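Local coordinates for protein glucoamylase (Thermoanaerobacterium thermosaccharolyticum, PDB 1LF6) that hydrolyses alpha-1,4-linked glucans such as starch chains from their non-reducing ends, probably releasing beta-D-glucose, as a family 15 glycoside hydrolase, at residues Gly376-Gln380 with Gly392-Gln398; Ala399-Ile403 with Ala450-Gly454; Gln434-Glu438 with Asp533-Glu538; Val340-Leu345 with Ser364-Leu368. One frame throughout, in Å; residues are numbered along the deposited sequence.

Interaction 1: residues Gly376-Gln380 with Gly392-Gln398; sequences GMIPQ and GIQLDEQ
Gln398 grips the backbone of Ile378 at both ends of its side-chain amide. From CB the chain goes to CG and bends about the CB-CG bond (chi2 -55°), which swings the amide off helix 395-407 to face Ile378. CD faces the backbone N and O of Ile378. Gln398 OE1 accepts from Ile378 N at 2.9 Å, on a lone pair in the carbonyl plane. Gln398 OE1 also lies 3.5 Å from Met377 CG. Gln398 NE2 donates to Ile378 O at 2.7 Å in a nearly straight bond (169°), close to its own amide plane. Gln398 NE2 makes a second bond, 3.3 Å, to Gln394 O and meets that carbonyl from above its plane. The amide pairs with the N-H and the C=O of one residue, as a backbone peptide would, and these two bonds hold its plane fixed. Water 1 adds a bridge: it donates to Ile378 O and Gly392 O and accepts from Gln394 N. Beside this, Met377 CE rests 3.8 Å from Ile393 CD1. The Gln398 side chain also packs on Leu421, Phe424 and Ile425 of helix 414-428, while Ile378 leans on Val371 and Val372 of helix 358-375.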
loop_
_atom_site.group_PDB
_atom_site.type_symbol
_atom_site.label_atom_id
_atom_site.label_comp_id
_atom_site.label_asym_id
_atom_site.label_seq_id
_atom_site.Cartn_x
_atom_site.Cartn_y
_atom_site.Cartn_z
ATOM N N GLY A 376 -18.059 18.591 -5.555
ATOM C CA GLY A 376 -17.754 19.926 -6.040
ATOM C C GLY A 376 -16.325 20.302 -5.692
ATOM O O GLY A 376 -15.911 21.455 -5.820
ATOM N N MET A 377 -15.563 19.310 -5.253
ATOM C CA MET A 377 -14.177 19.525 -4.878
ATOM C C MET A 377 -13.571 18.193 -4.450
ATOM O O MET A 377 -14.269 17.183 -4.399
ATOM C CB MET A 377 -14.116 20.572 -3.753
ATOM C CG MET A 377 -13.358 20.165 -2.516
ATOM S SD MET A 377 -14.281 19.101 -1.402
ATOM C CE MET A 377 -13.657 19.731 0.147
ATOM N N ILE A 378 -12.272 18.183 -4.169
ATOM C CA ILE A 378 -11.614 16.951 -3.744
ATOM C C ILE A 378 -11.412 16.930 -2.229
ATOM O O ILE A 378 -10.642 17.725 -1.686
ATOM C CB ILE A 378 -10.223 16.788 -4.409
ATOM C CG1 ILE A 378 -10.370 16.689 -5.938
ATOM C CG2 ILE A 378 -9.523 15.538 -3.859
ATOM C CD1 ILE A 378 -11.105 15.448 -6.407
ATOM N N PRO A 379 -12.103 16.025 -1.523
ATOM C CA PRO A 379 -11.921 15.972 -0.064
ATOM C C PRO A 379 -10.541 15.397 0.283
ATOM O O PRO A 379 -9.913 14.756 -0.563
ATOM C CB PRO A 379 -13.080 15.087 0.402
ATOM C CG PRO A 379 -13.329 14.197 -0.778
ATOM C CD PRO A 379 -13.163 15.107 -1.971
ATOM N N GLN A 380 -10.066 15.640 1.507
ATOM C CA GLN A 380 -8.754 15.154 1.932
ATOM C C GLN A 380 -8.502 13.769 1.349
ATOM O O GLN A 380 -7.462 13.519 0.749
ATOM C CB GLN A 380 -8.648 15.100 3.461
ATOM C CG GLN A 380 -7.284 14.616 3.950
ATOM C CD GLN A 380 -7.053 14.847 5.439
ATOM O OE1 GLN A 380 -6.058 14.428 5.990
ATOM N NE2 GLN A 380 -7.970 15.511 6.083
ATOM N N GLY A 392 -9.931 17.471 5.576
ATOM C CA GLY A 392 -8.881 18.465 5.500
ATOM C C GLY A 392 -8.900 19.096 4.119
ATOM O O GLY A 392 -9.355 18.477 3.157
ATOM N N ILE A 393 -8.417 20.329 4.016
ATOM C CA ILE A 393 -8.379 21.030 2.743
ATOM C C ILE A 393 -6.955 21.103 2.191
ATOM O O ILE A 393 -6.138 21.898 2.657
ATOM C CB ILE A 393 -8.925 22.469 2.888
ATOM C CG1 ILE A 393 -10.372 22.430 3.400
ATOM C CG2 ILE A 393 -8.821 23.205 1.558
ATOM C CD1 ILE A 393 -11.337 21.648 2.514
ATOM N N GLN A 394 -6.665 20.274 1.195
ATOM C CA GLN A 394 -5.334 20.244 0.581
ATOM C C GLN A 394 -5.422 20.772 -0.844
ATOM O O GLN A 394 -5.989 20.120 -1.714
ATOM C CB GLN A 394 -4.794 18.805 0.565
ATOM C CG GLN A 394 -4.330 18.302 1.926
ATOM C CD GLN A 394 -4.137 16.792 1.978
ATOM O OE1 GLN A 394 -3.653 16.177 1.025
ATOM N NE2 GLN A 394 -4.502 16.192 3.102
ATOM N N LEU A 395 -4.853 21.951 -1.073
ATOM C CA LEU A 395 -4.885 22.568 -2.387
ATOM C C LEU A 395 -4.191 21.751 -3.462
ATOM O O LEU A 395 -4.655 21.703 -4.609
ATOM C CB LEU A 395 -4.285 23.982 -2.327
ATOM C CG LEU A 395 -5.249 25.104 -1.922
ATOM C CD1 LEU A 395 -6.250 25.341 -3.041
ATOM C CD2 LEU A 395 -5.976 24.738 -0.631
ATOM N N ASP A 396 -3.085 21.106 -3.103
ATOM C CA ASP A 396 -2.364 20.304 -4.076
ATOM C C ASP A 396 -3.280 19.212 -4.594
ATOM O O ASP A 396 -3.198 18.838 -5.764
ATOM C CB ASP A 396 -1.081 19.713 -3.465
ATOM C CG ASP A 396 -1.351 18.622 -2.452
ATOM O OD1 ASP A 396 -2.235 18.806 -1.593
ATOM O OD2 ASP A 396 -0.655 17.583 -2.509
ATOM N N GLU A 397 -4.181 18.727 -3.741
ATOM C CA GLU A 397 -5.106 17.681 -4.166
ATOM C C GLU A 397 -6.222 18.188 -5.093
ATOM O O GLU A 397 -6.857 17.398 -5.791
ATOM C CB GLU A 397 -5.693 16.955 -2.948
ATOM C CG GLU A 397 -4.685 16.027 -2.259
ATOM C CD GLU A 397 -5.343 14.961 -1.401
ATOM O OE1 GLU A 397 -4.936 13.781 -1.500
ATOM O OE2 GLU A 397 -6.264 15.294 -0.626
ATOM N N GLN A 398 -6.454 19.500 -5.106
ATOM C CA GLN A 398 -7.468 20.076 -5.983
ATOM C C GLN A 398 -6.841 20.269 -7.361
ATOM O O GLN A 398 -7.519 20.206 -8.393
ATOM C CB GLN A 398 -7.931 21.447 -5.471
ATOM C CG GLN A 398 -8.305 21.497 -3.999
ATOM C CD GLN A 398 -9.354 20.471 -3.623
ATOM O OE1 GLN A 398 -10.363 20.305 -4.318
ATOM N NE2 GLN A 398 -9.128 19.779 -2.509
HETATM O O HOH W 1 -8.754 18.434 0.480
HETATM O O HOH W 2 -12.046 17.809 2.405
#

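Interaction 2: residues Ala399-Ile403 with Ala450-Gly454; sequences ADPII and AEVAG
Ala399 and Gly454 mark the closest backbone approach of two helices, with CA atoms 4.6 Å apart. Ala399 points its methyl at the other helix. Its CB lies 3.1 Å from Ala450 O and 4.1 Å from Gly454 CA. That carbonyl is already taken inside its own helix by Gly454 N, so the methyl sits against a satisfied oxygen. Gly454 has no side chain, and this is what the spacing needs. A CB there would run into Ala399 CB.

Two isoleucines continue the contact one turn on. Ile402 turns its CG2 branch to Gly454 O at 3.2 Å. Ile403 reaches across with its other branch. CG1 stands beside the backbone N and anti to the carbonyl carbon (chi1 -59°), and the chain is extended beyond it. Ile403 CG1 therefore lies 3.8 Å from Gly454 CA, and its CD1 ends 3.7 Å from Ala453 CB. No hydrogen bond crosses the interface; the two segments meet by van der Waals packing.

Farther out, Ile425 and Leu421 of helix 414-428 back Ala399 and Ile402. Tyr346 and Leu542 also touch Ile403. Helix 395-407 is kinked near Pro401, which has no backbone N-H to give.

The short axes approach to 8.4 Å and run in the same general direction, 37° apart. Helix 414-428 lies between the two in sequence. Two roughly parallel helices joined through an intervening one are consistent with neighbours in one layer of the (alpha/alpha) barrel of this family, packed through small residues.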
loop_
_atom_site.group_PDB
_atom_site.type_symbol
_atom_site.label_atom_id
_atom_site.label_comp_id
_atom_site.label_asym_id
_atom_site.label_seq_id
_atom_site.Cartn_x
_atom_site.Cartn_y
_atom_site.Cartn_z
ATOM N N ALA A 399 -5.532 20.501 -7.363
ATOM C CA ALA A 399 -4.777 20.755 -8.586
ATOM C C ALA A 399 -4.359 19.538 -9.403
ATOM O O ALA A 399 -4.447 19.554 -10.634
ATOM C CB ALA A 399 -3.538 21.584 -8.249
ATOM N N ASP A 400 -3.903 18.488 -8.727
ATOM C CA ASP A 400 -3.431 17.293 -9.416
ATOM C C ASP A 400 -4.382 16.690 -10.437
ATOM O O ASP A 400 -3.963 16.317 -11.526
ATOM C CB ASP A 400 -2.990 16.233 -8.397
ATOM C CG ASP A 400 -1.718 16.642 -7.661
ATOM O OD1 ASP A 400 -0.983 17.500 -8.199
ATOM O OD2 ASP A 400 -1.448 16.107 -6.568
ATOM N N PRO A 401 -5.673 16.572 -10.099
ATOM C CA PRO A 401 -6.569 15.995 -11.102
ATOM C C PRO A 401 -6.636 16.849 -12.373
ATOM O O PRO A 401 -6.855 16.322 -13.468
ATOM C CB PRO A 401 -7.905 15.888 -10.361
ATOM C CG PRO A 401 -7.763 16.851 -9.206
ATOM C CD PRO A 401 -6.342 16.695 -8.793
ATOM N N ILE A 402 -6.433 18.158 -12.231
ATOM C CA ILE A 402 -6.454 19.045 -13.392
ATOM C C ILE A 402 -5.216 18.779 -14.237
ATOM O O ILE A 402 -5.296 18.697 -15.459
ATOM C CB ILE A 402 -6.422 20.544 -13.003
ATOM C CG1 ILE A 402 -7.629 20.909 -12.140
ATOM C CG2 ILE A 402 -6.394 21.393 -14.275
ATOM C CD1 ILE A 402 -7.589 22.342 -11.616
ATOM N N ILE A 403 -4.072 18.654 -13.572
ATOM C CA ILE A 403 -2.813 18.401 -14.258
ATOM C C ILE A 403 -2.888 17.072 -15.009
ATOM O O ILE A 403 -2.393 16.960 -16.129
ATOM C CB ILE A 403 -1.630 18.381 -13.255
ATOM C CG1 ILE A 403 -1.560 19.730 -12.522
ATOM C CG2 ILE A 403 -0.313 18.113 -13.986
ATOM C CD1 ILE A 403 -0.528 19.779 -11.417
ATOM N N ALA A 450 1.946 23.090 -7.042
ATOM C CA ALA A 450 0.826 22.322 -7.577
ATOM C C ALA A 450 -0.292 23.248 -8.038
ATOM O O ALA A 450 -0.918 22.995 -9.068
ATOM C CB ALA A 450 0.296 21.357 -6.517
ATOM N N GLU A 451 -0.542 24.314 -7.273
ATOM C CA GLU A 451 -1.590 25.274 -7.609
ATOM C C GLU A 451 -1.282 26.044 -8.889
ATOM O O GLU A 451 -2.183 26.302 -9.692
ATOM C CB GLU A 451 -1.812 26.268 -6.457
ATOM C CG GLU A 451 -2.386 25.632 -5.187
ATOM C CD GLU A 451 -2.601 26.635 -4.074
ATOM O OE1 GLU A 451 -3.712 27.198 -3.979
ATOM O OE2 GLU A 451 -1.652 26.872 -3.295
ATOM N N VAL A 452 -0.022 26.429 -9.066
ATOM C CA VAL A 452 0.397 27.161 -10.265
ATOM C C VAL A 452 0.287 26.249 -11.493
ATOM O O VAL A 452 -0.241 26.649 -12.528
ATOM C CB VAL A 452 1.861 27.669 -10.145
ATOM C CG1 VAL A 452 2.350 28.183 -11.501
ATOM C CG2 VAL A 452 1.940 28.784 -9.108
ATOM N N ALA A 453 0.800 25.027 -11.367
ATOM C CA ALA A 453 0.742 24.057 -12.456
ATOM C C ALA A 453 -0.714 23.735 -12.806
ATOM O O ALA A 453 -1.096 23.700 -13.979
ATOM C CB ALA A 453 1.471 22.789 -12.058
ATOM N N GLY A 454 -1.523 23.502 -11.779
ATOM C CA GLY A 454 -2.921 23.185 -11.992
ATOM C C GLY A 454 -3.734 24.266 -12.687
ATOM O O GLY A 454 -4.561 23.961 -13.554
#

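Interaction 3: residues Gln434-Glu438 with Asp533-Glu538; sequences QERWE and DPSFLE
Arg436 and Trp437 both reach the 533-538 segment, meeting Ser535 and Asp533, and torsions set how. In Arg436, CG takes the crowded position between backbone N and carbonyl carbon (chi1 72°). The rest of the chain is extended to NE, and CG lies over the centre of the Trp437 ring. Asp533 has CG anti to its backbone N (chi1 -176°), which turns the carboxylate toward the indole.

Trp437 NE1 donates to Asp533 OD2 at 2.8 Å. It comes in on the syn side, and ring and carboxylate are nearly coplanar, 6° apart. The other oxygen, Asp533 OD1, holds Ser535 of its own segment. It accepts from Ser535 N at 2.7 Å, an Asx turn, and from Ser535 OG at 2.6 Å. This directs the hydroxyl proton to Asp533 and leaves OG to accept from Arg436. Arg436 NE donates to Ser535 OG at 2.9 Å, and Arg436 NH1 adds a weak second bond.

Arg436 NH2 and Glu538 OE2 form a long salt bridge of 3.6 Å, with the oxygen well out of the guanidinium plane. Water 4 links the same two atoms. The stronger charge partner of Arg436 is Glu605.

Trp437 NE1 and Ser535 N would probably lose their acceptor with an alanine at Asp533, and the Ser535 hydroxyl would be free to turn.

Water 3 bridges Asp533 OD2 to OE2 of Glu435, probably the proton acceptor, so Asp533 is a likely second-shell residue. These like charges, Glu435 OE2 and Asp533 OD2, lie 4.9 Å apart. Arg504 pairs with Glu435 and more weakly with Asp533, probably easing their repulsion.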
loop_
_atom_site.group_PDB
_atom_site.type_symbol
_atom_site.label_atom_id
_atom_site.label_comp_id
_atom_site.label_asym_id
_atom_site.label_seq_id
_atom_site.Cartn_x
_atom_site.Cartn_y
_atom_site.Cartn_z
ATOM N N GLN A 434 -3.742 22.337 4.631
ATOM C CA GLN A 434 -2.644 21.465 4.997
ATOM C C GLN A 434 -1.830 21.123 3.754
ATOM O O GLN A 434 -2.369 21.069 2.643
ATOM C CB GLN A 434 -3.170 20.196 5.682
ATOM C CG GLN A 434 -4.213 19.441 4.904
ATOM C CD GLN A 434 -4.973 18.436 5.759
ATOM O OE1 GLN A 434 -5.611 17.529 5.237
ATOM N NE2 GLN A 434 -4.918 18.604 7.076
ATOM N N GLU A 435 -0.524 20.939 3.943
ATOM C CA GLU A 435 0.368 20.591 2.852
ATOM C C GLU A 435 0.279 19.085 2.647
ATOM O O GLU A 435 -0.529 18.425 3.306
ATOM C CB GLU A 435 1.797 21.047 3.158
ATOM C CG GLU A 435 2.202 20.969 4.629
ATOM C CD GLU A 435 2.099 19.560 5.202
ATOM O OE1 GLU A 435 1.090 19.245 5.862
ATOM O OE2 GLU A 435 3.032 18.765 4.985
ATOM N N ARG A 436 1.100 18.527 1.763
ATOM C CA ARG A 436 0.977 17.101 1.462
ATOM C C ARG A 436 1.185 16.069 2.576
ATOM O O ARG A 436 0.793 14.917 2.421
ATOM C CB ARG A 436 1.832 16.749 0.240
ATOM C CG ARG A 436 3.325 16.751 0.431
ATOM C CD ARG A 436 3.992 16.381 -0.891
ATOM N NE ARG A 436 5.433 16.172 -0.780
ATOM C CZ ARG A 436 6.181 15.645 -1.744
ATOM N NH1 ARG A 436 7.485 15.481 -1.567
ATOM N NH2 ARG A 436 5.622 15.279 -2.889
ATOM N N TRP A 437 1.787 16.456 3.696
ATOM C CA TRP A 437 1.961 15.501 4.780
ATOM C C TRP A 437 0.692 15.501 5.644
ATOM O O TRP A 437 0.588 14.757 6.618
ATOM C CB TRP A 437 3.193 15.845 5.618
ATOM C CG TRP A 437 4.491 15.827 4.831
ATOM C CD1 TRP A 437 5.531 16.705 4.957
ATOM C CD2 TRP A 437 4.880 14.896 3.803
ATOM N NE1 TRP A 437 6.536 16.386 4.071
ATOM C CE2 TRP A 437 6.163 15.281 3.352
ATOM C CE3 TRP A 437 4.268 13.776 3.222
ATOM C CZ2 TRP A 437 6.848 14.587 2.345
ATOM C CZ3 TRP A 437 4.952 13.084 2.214
ATOM C CH2 TRP A 437 6.228 13.495 1.788
ATOM N N GLU A 438 -0.265 16.350 5.265
ATOM C CA GLU A 438 -1.565 16.461 5.937
ATOM C C GLU A 438 -1.495 16.906 7.394
ATOM O O GLU A 438 -2.300 16.462 8.218
ATOM C CB GLU A 438 -2.280 15.114 5.873
ATOM C CG GLU A 438 -2.186 14.427 4.520
ATOM C CD GLU A 438 -3.067 13.200 4.435
ATOM O OE1 GLU A 438 -2.680 12.138 4.968
ATOM O OE2 GLU A 438 -4.164 13.308 3.850
ATOM N N ASP A 533 11.935 21.133 4.275
ATOM C CA ASP A 533 11.250 19.948 3.761
ATOM C C ASP A 533 11.658 19.732 2.296
ATOM O O ASP A 533 11.557 20.646 1.479
ATOM C CB ASP A 533 9.743 20.219 3.876
ATOM C CG ASP A 533 8.882 19.039 3.475
ATOM O OD1 ASP A 533 9.231 18.332 2.506
ATOM O OD2 ASP A 533 7.830 18.839 4.124
ATOM N N PRO A 534 12.123 18.521 1.942
ATOM C CA PRO A 534 12.533 18.262 0.557
ATOM C C PRO A 534 11.415 18.419 -0.472
ATOM O O PRO A 534 11.672 18.431 -1.675
ATOM C CB PRO A 534 13.078 16.839 0.616
ATOM C CG PRO A 534 12.349 16.239 1.752
ATOM C CD PRO A 534 12.333 17.330 2.779
ATOM N N SER A 535 10.181 18.550 0.010
ATOM C CA SER A 535 9.024 18.714 -0.863
ATOM C C SER A 535 9.132 19.959 -1.736
ATOM O O SER A 535 8.417 20.083 -2.731
ATOM C CB SER A 535 7.736 18.798 -0.032
ATOM O OG SER A 535 7.518 17.601 0.696
ATOM N N PHE A 536 9.999 20.893 -1.357
ATOM C CA PHE A 536 10.150 22.107 -2.146
ATOM C C PHE A 536 10.603 21.743 -3.555
ATOM O O PHE A 536 10.401 22.516 -4.488
ATOM C CB PHE A 536 11.166 23.064 -1.513
ATOM C CG PHE A 536 12.597 22.688 -1.770
ATOM C CD1 PHE A 536 13.195 21.644 -1.071
ATOM C CD2 PHE A 536 13.344 23.370 -2.728
ATOM C CE1 PHE A 536 14.514 21.281 -1.321
ATOM C CE2 PHE A 536 14.664 23.014 -2.986
ATOM C CZ PHE A 536 15.253 21.965 -2.281
ATOM N N LEU A 537 11.209 20.569 -3.709
ATOM C CA LEU A 537 11.670 20.141 -5.026
ATOM C C LEU A 537 10.502 19.970 -5.990
ATOM O O LEU A 537 10.704 19.768 -7.191
ATOM C CB LEU A 537 12.476 18.835 -4.937
ATOM C CG LEU A 537 13.874 18.945 -4.315
ATOM C CD1 LEU A 537 14.511 17.560 -4.244
ATOM C CD2 LEU A 537 14.740 19.910 -5.138
ATOM N N GLU A 538 9.285 20.044 -5.461
ATOM C CA GLU A 538 8.092 19.930 -6.291
ATOM C C GLU A 538 8.054 21.114 -7.245
ATOM O O GLU A 538 7.473 21.034 -8.331
ATOM C CB GLU A 538 6.838 19.927 -5.426
ATOM C CG GLU A 538 6.572 18.601 -4.744
ATOM C CD GLU A 538 6.160 17.522 -5.721
ATOM O OE1 GLU A 538 7.045 16.918 -6.369
ATOM O OE2 GLU A 538 4.939 17.290 -5.855
HETATM O O HOH W 3 5.191 19.882 4.193
HETATM O O HOH W 4 3.139 15.481 -4.544
#

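Interaction 4: residues Val340-Leu345 with Ser364-Leu368; sequences VWSRDL and SLDYL
The contact closes an alpha-helical hairpin, the unit from which the (alpha/alpha) barrel is built. Helix 342-355 and helix 358-375 follow each other directly and pack in opposite directions, Ser342 nearest Leu368 and Leu345 nearest Ser364. Leu345 has the largest share. Its CG is anti to the backbone N (chi1 -172°), which sends both methyls toward the other helix. Leu345 CD1 presses on Ser364 CB at 3.4 Å, a tight carbon contact. Leu345 CD2 meets Leu368 CG at 3.7 Å, the two leucines tip to tip, and passes 4.1 Å from Tyr367 CD2. With an alanine at Leu345, Ser364 CB and the Leu368 tip would probably lose the leucine methyls they pack on, and a gap would open between the two helices. Leu368 CD2 also touches Ser342, at 4.3 Å from its CB. The polar ends turn to other partners: Ser342 OG bonds to Glu397 O, and Ser364 OG to Ala361 O within its own helix. Tyr367 OH bonds to Thr382 OG1, which fixes the far end of the ring. Val340, just ahead of the first helix, comes at this ring from the opposite direction. Its CG1 lies 3.6 Å from Tyr367 CE2, and its CG2 3.8 Å from Tyr367 OH.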
loop_
_atom_site.group_PDB
_atom_site.type_symbol
_atom_site.label_atom_id
_atom_site.label_comp_id
_atom_site.label_asym_id
_atom_site.label_seq_id
_atom_site.Cartn_x
_atom_site.Cartn_y
_atom_site.Cartn_z
ATOM N N VAL A 340 -8.512 6.485 -0.704
ATOM C CA VAL A 340 -8.061 7.042 -1.970
ATOM C C VAL A 340 -7.683 8.501 -1.791
ATOM O O VAL A 340 -8.502 9.316 -1.366
ATOM C CB VAL A 340 -9.175 6.953 -3.058
ATOM C CG1 VAL A 340 -8.648 7.479 -4.395
ATOM C CG2 VAL A 340 -9.654 5.514 -3.210
ATOM N N TRP A 341 -6.431 8.817 -2.096
ATOM C CA TRP A 341 -5.931 10.188 -2.016
ATOM C C TRP A 341 -5.665 10.662 -3.435
ATOM O O TRP A 341 -4.999 9.982 -4.220
ATOM C CB TRP A 341 -4.613 10.257 -1.243
ATOM C CG TRP A 341 -4.735 10.345 0.249
ATOM C CD1 TRP A 341 -4.756 11.485 1.009
ATOM C CD2 TRP A 341 -4.757 9.248 1.170
ATOM N NE1 TRP A 341 -4.776 11.162 2.347
ATOM C CE2 TRP A 341 -4.778 9.798 2.476
ATOM C CE3 TRP A 341 -4.755 7.851 1.020
ATOM C CZ2 TRP A 341 -4.796 8.998 3.626
ATOM C CZ3 TRP A 341 -4.773 7.056 2.164
ATOM C CH2 TRP A 341 -4.792 7.635 3.454
ATOM N N SER A 342 -6.191 11.833 -3.755
ATOM C CA SER A 342 -6.001 12.425 -5.060
ATOM C C SER A 342 -4.508 12.508 -5.396
ATOM O O SER A 342 -4.098 12.241 -6.535
ATOM C CB SER A 342 -6.625 13.822 -5.066
ATOM O OG SER A 342 -6.239 14.561 -6.205
ATOM N N ARG A 343 -3.702 12.871 -4.398
ATOM C CA ARG A 343 -2.259 13.006 -4.580
ATOM C C ARG A 343 -1.636 11.673 -4.981
ATOM O O ARG A 343 -1.012 11.567 -6.038
ATOM C CB ARG A 343 -1.613 13.546 -3.288
ATOM C CG ARG A 343 -0.081 13.570 -3.292
ATOM C CD ARG A 343 0.481 14.158 -1.995
ATOM N NE ARG A 343 -0.258 13.686 -0.820
ATOM C CZ ARG A 343 -1.166 14.402 -0.169
ATOM N NH1 ARG A 343 -1.452 15.637 -0.560
ATOM N NH2 ARG A 343 -1.801 13.876 0.865
ATOM N N ASP A 344 -1.816 10.655 -4.151
ATOM C CA ASP A 344 -1.254 9.344 -4.455
ATOM C C ASP A 344 -1.763 8.808 -5.790
ATOM O O ASP A 344 -0.993 8.280 -6.585
ATOM C CB ASP A 344 -1.573 8.352 -3.328
ATOM C CG ASP A 344 -0.931 8.751 -2.006
ATOM O OD1 ASP A 344 -0.259 7.905 -1.378
ATOM O OD2 ASP A 344 -1.096 9.916 -1.603
ATOM N N LEU A 345 -3.061 8.956 -6.037
ATOM C CA LEU A 345 -3.664 8.479 -7.279
ATOM C C LEU A 345 -3.005 9.158 -8.482
ATOM O O LEU A 345 -2.711 8.519 -9.493
ATOM C CB LEU A 345 -5.172 8.761 -7.254
ATOM C CG LEU A 345 -6.069 8.191 -8.357
ATOM C CD1 LEU A 345 -5.908 6.677 -8.432
ATOM C CD2 LEU A 345 -7.521 8.553 -8.061
ATOM N N SER A 364 -8.559 6.123 -13.376
ATOM C CA SER A 364 -8.331 6.806 -12.110
ATOM C C SER A 364 -8.801 8.256 -12.232
ATOM O O SER A 364 -9.340 8.819 -11.278
ATOM C CB SER A 364 -6.850 6.743 -11.710
ATOM O OG SER A 364 -6.064 7.677 -12.425
ATOM N N LEU A 365 -8.615 8.859 -13.404
ATOM C CA LEU A 365 -9.058 10.236 -13.608
ATOM C C LEU A 365 -10.579 10.290 -13.567
ATOM O O LEU A 365 -11.162 11.186 -12.946
ATOM C CB LEU A 365 -8.558 10.790 -14.945
ATOM C CG LEU A 365 -8.916 12.250 -15.249
ATOM C CD1 LEU A 365 -8.372 13.156 -14.155
ATOM C CD2 LEU A 365 -8.342 12.655 -16.607
ATOM N N ASP A 366 -11.222 9.332 -14.226
ATOM C CA ASP A 366 -12.679 9.281 -14.241
ATOM C C ASP A 366 -13.246 9.042 -12.845
ATOM O O ASP A 366 -14.367 9.452 -12.544
ATOM C CB ASP A 366 -13.152 8.197 -15.209
ATOM C CG ASP A 366 -13.089 8.654 -16.651
ATOM O OD1 ASP A 366 -12.692 7.849 -17.517
ATOM O OD2 ASP A 366 -13.444 9.824 -16.913
ATOM N N TYR A 367 -12.471 8.378 -11.992
ATOM C CA TYR A 367 -12.900 8.140 -10.619
ATOM C C TYR A 367 -12.965 9.505 -9.932
ATOM O O TYR A 367 -13.942 9.833 -9.259
ATOM C CB TYR A 367 -11.890 7.251 -9.888
ATOM C CG TYR A 367 -12.167 7.116 -8.406
ATOM C CD1 TYR A 367 -13.145 6.241 -7.938
ATOM C CD2 TYR A 367 -11.479 7.896 -7.474
ATOM C CE1 TYR A 367 -13.437 6.145 -6.575
ATOM C CE2 TYR A 367 -11.766 7.810 -6.107
ATOM C CZ TYR A 367 -12.746 6.933 -5.667
ATOM O OH TYR A 367 -13.048 6.852 -4.327
ATOM N N LEU A 368 -11.914 10.301 -10.118
ATOM C CA LEU A 368 -11.827 11.635 -9.525
ATOM C C LEU A 368 -12.927 12.559 -10.050
ATOM O O LEU A 368 -13.444 13.410 -9.319
ATOM C CB LEU A 368 -10.454 12.248 -9.820
ATOM C CG LEU A 368 -9.240 11.582 -9.160
ATOM C CD1 LEU A 368 -7.972 12.200 -9.706
ATOM C CD2 LEU A 368 -9.307 11.752 -7.650
#

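All four contacts are largely buried, but their chemistry differs. Interactions 2 and 4 join helices, with Val340 just ahead of one, mainly through apolar groups and without a hydrogen bond across. Interactions 1 and 3 involve loops and rely on polar bonds and bridging waters. Helix 395-407 serves both interaction 1 and interaction 2, and Pro401 of interaction 2 packs on Ser342 and Leu368 of interaction 4. Glu438 of interaction 3, the probable proton donor, links three of them: its OE2 is held by Gln394 of interaction 1 and Trp341 of interaction 4. Arg343 of interaction 4 forms a salt bridge with Asp396 of interaction 1. Interaction 2 does not touch interaction 3.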